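Local coordinates for conserved membrane protein (PDB 6GZU) that acts as a secreted chlamydial effector of the CE clan, combining deubiquitination with acetylation and inducing fragmentation of the Golgi, at residues A[16-21]-A[237-242]; A[40-45]-A[252-257]. All coordinates share one frame; numbering follows the deposited sequence.

Contact 1: residues A[16-21]-A[237-242]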
loop_
_atom_site.group_PDB
_atom_site.type_symbol
_atom_site.label_atom_id
_atom_site.label_comp_id
_atom_site.label_asym_id
_atom_site.label_seq_id
_atom_site.Cartn_x
_atom_site.Cartn_y
_atom_site.Cartn_z
ATOM N N SER A 16 18.450 -8.762 5.203
ATOM C CA SER A 16 18.231 -8.778 3.763
ATOM C C SER A 16 16.959 -7.942 3.513
ATOM O O SER A 16 15.933 -8.162 4.149
ATOM C CB SER A 16 18.069 -10.224 3.273
ATOM O OG SER A 16 19.074 -11.079 3.836
ATOM N N SER A 17 17.062 -6.957 2.619
ATOM C CA SER A 17 15.956 -6.094 2.216
ATOM C C SER A 17 14.818 -6.920 1.644
ATOM O O SER A 17 14.988 -8.095 1.242
ATOM C CB SER A 17 16.439 -5.179 1.109
ATOM O OG SER A 17 16.944 -5.990 0.071
ATOM N N TRP A 18 13.658 -6.293 1.592
ATOM C CA TRP A 18 12.473 -6.912 1.020
ATOM C C TRP A 18 12.152 -6.133 -0.250
ATOM O O TRP A 18 12.103 -4.896 -0.220
ATOM C CB TRP A 18 11.310 -6.841 2.021
ATOM C CG TRP A 18 11.304 -7.951 3.038
ATOM C CD1 TRP A 18 12.351 -8.762 3.374
ATOM C CD2 TRP A 18 10.190 -8.366 3.845
ATOM N NE1 TRP A 18 11.947 -9.667 4.345
ATOM C CE2 TRP A 18 10.629 -9.430 4.658
ATOM C CE3 TRP A 18 8.865 -7.910 3.972
ATOM C CZ2 TRP A 18 9.791 -10.076 5.567
ATOM C CZ3 TRP A 18 8.025 -8.551 4.875
ATOM C CH2 TRP A 18 8.495 -9.625 5.669
ATOM N N ASP A 19 12.005 -6.855 -1.360
ATOM C CA ASP A 19 11.675 -6.278 -2.670
ATOM C C ASP A 19 10.137 -6.327 -2.823
ATOM O O ASP A 19 9.421 -6.717 -1.894
ATOM C CB ASP A 19 12.420 -7.023 -3.828
ATOM C CG ASP A 19 12.040 -8.548 -3.948
ATOM O OD1 ASP A 19 11.045 -9.005 -3.345
ATOM O OD2 ASP A 19 12.736 -9.335 -4.658
ATOM N N HIS A 20 9.630 -5.929 -3.981
ATOM C CA HIS A 20 8.191 -5.885 -4.158
ATOM C C HIS A 20 7.551 -7.252 -3.888
ATOM O O HIS A 20 6.474 -7.328 -3.280
ATOM C CB HIS A 20 7.845 -5.437 -5.555
ATOM C CG HIS A 20 6.383 -5.170 -5.751
ATOM N ND1 HIS A 20 5.705 -5.570 -6.878
ATOM C CD2 HIS A 20 5.489 -4.484 -4.993
ATOM C CE1 HIS A 20 4.447 -5.163 -6.801
ATOM N NE2 HIS A 20 4.286 -4.518 -5.657
ATOM N N LEU A 21 8.172 -8.337 -4.346
ATOM C CA LEU A 21 7.563 -9.670 -4.163
ATOM C C LEU A 21 7.492 -10.089 -2.685
ATOM O O LEU A 21 6.481 -10.656 -2.243
ATOM C CB LEU A 21 8.278 -10.753 -5.015
ATOM C CG LEU A 21 8.100 -10.488 -6.525
ATOM C CD1 LEU A 21 8.831 -11.483 -7.411
ATOM C CD2 LEU A 21 6.631 -10.449 -6.907
ATOM N N GLU A 237 12.880 -9.599 15.609
ATOM C CA GLU A 237 11.796 -10.329 16.272
ATOM C C GLU A 237 10.620 -10.530 15.313
ATOM O O GLU A 237 10.009 -11.596 15.282
ATOM C CB GLU A 237 11.302 -9.542 17.486
ATOM C CG GLU A 237 10.290 -10.289 18.350
ATOM C CD GLU A 237 10.206 -9.713 19.761
ATOM N N PHE A 238 10.305 -9.497 14.538
ATOM C CA PHE A 238 9.251 -9.601 13.536
ATOM C C PHE A 238 9.604 -10.603 12.460
ATOM O O PHE A 238 8.788 -11.482 12.135
ATOM C CB PHE A 238 8.976 -8.208 12.933
ATOM C CG PHE A 238 8.169 -8.244 11.678
ATOM C CD1 PHE A 238 6.795 -8.493 11.730
ATOM C CD2 PHE A 238 8.769 -8.004 10.446
ATOM C CE1 PHE A 238 6.019 -8.499 10.575
ATOM C CE2 PHE A 238 8.004 -8.030 9.260
ATOM C CZ PHE A 238 6.612 -8.277 9.339
ATOM N N LEU A 239 10.848 -10.541 11.948
ATOM C CA LEU A 239 11.265 -11.504 10.940
ATOM C C LEU A 239 11.176 -12.934 11.444
ATOM O O LEU A 239 10.829 -13.852 10.682
ATOM C CB LEU A 239 12.684 -11.193 10.448
ATOM C CG LEU A 239 12.772 -9.904 9.617
ATOM C CD1 LEU A 239 14.236 -9.611 9.318
ATOM C CD2 LEU A 239 11.958 -10.021 8.324
ATOM N N GLU A 240 11.452 -13.133 12.729
ATOM C CA GLU A 240 11.520 -14.488 13.244
ATOM C C GLU A 240 10.142 -15.118 13.401
ATOM O O GLU A 240 10.058 -16.335 13.584
ATOM C CB GLU A 240 12.364 -14.586 14.524
ATOM C CG GLU A 240 13.845 -14.455 14.202
ATOM C CD GLU A 240 14.750 -14.302 15.416
ATOM O OE1 GLU A 240 14.260 -14.238 16.569
ATOM O OE2 GLU A 240 15.980 -14.243 15.210
ATOM N N THR A 241 9.072 -14.321 13.272
ATOM C CA THR A 241 7.697 -14.851 13.295
ATOM C C THR A 241 7.301 -15.414 11.925
ATOM O O THR A 241 6.422 -16.282 11.805
ATOM C CB THR A 241 6.633 -13.788 13.701
ATOM O OG1 THR A 241 6.443 -12.835 12.644
ATOM C CG2 THR A 241 7.034 -13.043 14.964
ATOM N N ILE A 242 7.958 -14.921 10.890
ATOM C CA ILE A 242 7.492 -15.202 9.532
ATOM C C ILE A 242 7.464 -16.705 9.226
ATOM O O ILE A 242 6.502 -17.190 8.594
ATOM C CB ILE A 242 8.270 -14.378 8.464
ATOM C CG1 ILE A 242 8.038 -12.867 8.686
ATOM C CG2 ILE A 242 7.776 -14.746 7.066
ATOM C CD1 ILE A 242 6.605 -12.467 8.655
#
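W18 reaches helix 228-241 and the 3-10 turn at I242 with the outer part of its indole, and tracing the residue from CB outward shows where the contact lies. CB points at that segment, and chi1 of -84° sets CG opposite the carbonyl carbon and beside the backbone N, which sends the ring across to F238, L239 and I242. W18 NE1 is the first ring atom to come near, 4.0 Å from L239 CD2. L239 CD2 also lies 3.9 Å from W18 CE2 and 3.5 Å from W18 CZ2, a single branch serving all three atoms. At W18 CH2 the partners change: F238 CE2 stands 4.0 Å from it, the two aromatic side chains meeting aslant, while I242 CG1, at 4.5 Å, borders the ring edge close to its plane.

The backbone beside F238 is held locally: F238 O accepts from both T241 N and T241 OG1, the latter at 2.8 Å and in the carbonyl plane. The F238 ring also packs edge-to-face with H26, and helix 204-217 touches both W18 and F238. Across the two segments the close approaches are between apolar carbons or to the indole NE1, without hydrogen bond or salt bridge; shape fit and dispersion therefore join the two ends of this C-terminal portion of a longer membrane protein, by family a Ulp1-type (C48) cysteine protease.

Contact 2: residues A[40-45]-A[252-257]; sequences PSLYTP and DCTLNV
L42 and V257 meet through aliphatic carbons, L42 CB lying 3.7 Å from V257 CG1. V257 CG1 also lies 4.0 Å from L42 CD1, so one valine branch touches both the root and an end of the leucine, and the two side chains cross at nearly a right angle. A second residue of helix 252-257 joins at the leucine tip, where T254 CG2 is 4.2 Å from L42 CD1. T254 and V257 stand three positions apart and therefore share one side of the helix; L255 directs its CB away from the loop. On the valine, chi1 of 170° sets CG1 opposite the backbone N, and this is the branch that makes the approach. The CA atoms of L42 and V257 remain 7.2 Å apart, a separation spanned by the two side chains.

Residues 40-45 lie in the loop between strand 37-38, an outermost strand of the mixed five-stranded sheet, and helix 51-58. Behind L42, this loop is shaped by an ST turn that extends into an ST motif. S41 OG accepts from Y43 N at 2.9 Å and from T44 N at 3.0 Å, with N-H...O angles of 152° and 162°. Two backbone amides thus converge on one hydroxyl oxygen and curl the chain just after L42. The same hydroxyl is hydrogen-bonded to D86 OD1, and the backbones of L42 and D86 are also hydrogen-bonded.

On the helical side, N256 N bonds to D252 O and V257 N to C253 O, which holds V257 within the helix. The hydroxyl of S251 bonds T254 N. Farther out, P88 touches both L42 and T254, H89 packs on L42, and S24 of helix 20-33 touches the leucine as well.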
loop_
_atom_site.group_PDB
_atom_site.type_symbol
_atom_site.label_atom_id
_atom_site.label_comp_id
_atom_site.label_asym_id
_atom_site.label_seq_id
_atom_site.Cartn_x
_atom_site.Cartn_y
_atom_site.Cartn_z
ATOM N N PRO A 40 -3.236 -4.904 -3.515
ATOM C CA PRO A 40 -3.194 -4.401 -4.887
ATOM C C PRO A 40 -2.300 -5.217 -5.786
ATOM O O PRO A 40 -1.846 -6.304 -5.417
ATOM C CB PRO A 40 -2.646 -2.969 -4.729
ATOM C CG PRO A 40 -1.686 -3.096 -3.560
ATOM C CD PRO A 40 -2.411 -4.092 -2.600
ATOM N N SER A 41 -2.033 -4.705 -6.974
ATOM C CA SER A 41 -1.361 -5.500 -8.005
ATOM C C SER A 41 -0.082 -6.152 -7.515
ATOM O O SER A 41 0.769 -5.498 -6.913
ATOM C CB SER A 41 -0.984 -4.583 -9.156
ATOM O OG SER A 41 -0.120 -5.272 -10.047
ATOM N N LEU A 42 0.060 -7.445 -7.776
ATOM C CA LEU A 42 1.291 -8.171 -7.436
ATOM C C LEU A 42 2.372 -7.934 -8.485
ATOM O O LEU A 42 3.520 -8.381 -8.319
ATOM C CB LEU A 42 1.027 -9.674 -7.323
ATOM C CG LEU A 42 -0.125 -10.110 -6.416
ATOM C CD1 LEU A 42 -0.183 -11.638 -6.314
ATOM C CD2 LEU A 42 -0.011 -9.493 -5.010
ATOM N N TYR A 43 2.025 -7.224 -9.555
ATOM C CA TYR A 43 2.918 -7.043 -10.699
ATOM C C TYR A 43 3.556 -5.637 -10.795
ATOM O O TYR A 43 4.737 -5.504 -11.156
ATOM C CB TYR A 43 2.141 -7.348 -11.975
ATOM C CG TYR A 43 2.956 -7.347 -13.223
ATOM C CD1 TYR A 43 3.917 -8.318 -13.439
ATOM C CD2 TYR A 43 2.737 -6.403 -14.214
ATOM C CE1 TYR A 43 4.666 -8.339 -14.610
ATOM C CE2 TYR A 43 3.483 -6.408 -15.384
ATOM C CZ TYR A 43 4.445 -7.379 -15.570
ATOM O OH TYR A 43 5.184 -7.387 -16.734
ATOM N N THR A 44 2.787 -4.588 -10.486
ATOM C CA THR A 44 3.252 -3.202 -10.628
ATOM C C THR A 44 3.115 -2.464 -9.300
ATOM O O THR A 44 1.989 -2.222 -8.834
ATOM C CB THR A 44 2.424 -2.454 -11.714
ATOM O OG1 THR A 44 2.463 -3.198 -12.947
ATOM C CG2 THR A 44 2.950 -1.029 -11.941
ATOM N N PRO A 45 4.242 -2.063 -8.678
ATOM C CA PRO A 45 4.119 -1.221 -7.467
ATOM C C PRO A 45 3.587 0.151 -7.851
ATOM O O PRO A 45 3.690 0.538 -9.020
ATOM C CB PRO A 45 5.575 -1.012 -6.995
ATOM C CG PRO A 45 6.403 -1.969 -7.852
ATOM C CD PRO A 45 5.641 -2.291 -9.087
ATOM N N ASP A 252 -2.213 -21.846 -6.618
ATOM C CA ASP A 252 -0.919 -22.080 -7.243
ATOM C C ASP A 252 -0.526 -20.897 -8.143
ATOM O O ASP A 252 0.642 -20.494 -8.189
ATOM C CB ASP A 252 -0.914 -23.428 -7.995
ATOM C CG ASP A 252 -0.838 -24.636 -7.044
ATOM O OD1 ASP A 252 -1.074 -24.462 -5.822
ATOM O OD2 ASP A 252 -0.558 -25.759 -7.513
ATOM N N CYS A 253 -1.504 -20.299 -8.823
ATOM C CA CYS A 253 -1.216 -19.150 -9.652
ATOM C C CYS A 253 -0.654 -17.987 -8.834
ATOM O O CYS A 253 0.325 -17.363 -9.233
ATOM C CB CYS A 253 -2.471 -18.708 -10.375
ATOM S SG CYS A 253 -2.069 -17.683 -11.729
ATOM N N THR A 254 -1.280 -17.694 -7.696
ATOM C CA THR A 254 -0.787 -16.656 -6.776
ATOM C C THR A 254 0.606 -16.987 -6.239
ATOM O O THR A 254 1.487 -16.130 -6.235
ATOM C CB THR A 254 -1.775 -16.411 -5.623
ATOM O OG1 THR A 254 -3.030 -15.972 -6.190
ATOM C CG2 THR A 254 -1.252 -15.370 -4.640
ATOM N N LEU A 255 0.815 -18.233 -5.828
ATOM C CA LEU A 255 2.117 -18.615 -5.307
ATOM C C LEU A 255 3.190 -18.445 -6.382
ATOM O O LEU A 255 4.327 -18.066 -6.075
ATOM C CB LEU A 255 2.093 -20.058 -4.782
ATOM C CG LEU A 255 1.161 -20.267 -3.582
ATOM C CD1 LEU A 255 1.059 -21.718 -3.227
ATOM C CD2 LEU A 255 1.591 -19.456 -2.359
ATOM N N ASN A 256 2.838 -18.726 -7.637
ATOM C CA ASN A 256 3.818 -18.619 -8.713
ATOM C C ASN A 256 4.201 -17.162 -8.976
ATOM O O ASN A 256 5.372 -16.846 -9.166
ATOM C CB ASN A 256 3.345 -19.328 -9.999
ATOM C CG ASN A 256 4.435 -20.218 -10.600
ATOM N N VAL A 257 3.217 -16.272 -8.956
ATOM C CA VAL A 257 3.468 -14.848 -9.164
ATOM C C VAL A 257 4.337 -14.272 -8.047
ATOM O O VAL A 257 5.203 -13.431 -8.288
ATOM C CB VAL A 257 2.134 -14.065 -9.252
ATOM C CG1 VAL A 257 2.383 -12.584 -9.227
ATOM C CG2 VAL A 257 1.415 -14.414 -10.511
#

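Contacts 1 and 2 have centres about 17 Å apart, yet their segments meet directly through packing contacts: L21 CD2 lies 3.6 Å from V257 O, and H20 CE1 lies 3.6 Å from P45 N and 3.7 Å from L42 O. Residues 20 and 21, at the start of helix 20-33, thus bridge the two. Helices 228-241 and 252-257 are consecutive, and the segments alternate along the chain, so both contacts join N-terminal residues to the C-terminal part. The side chain of L42 is about 10 Å from that of H80, a zinc ligand. W18 instead lies near, without touching, C204, H134 and D151, whose geometry is consistent with a Cys-His-Asp triad.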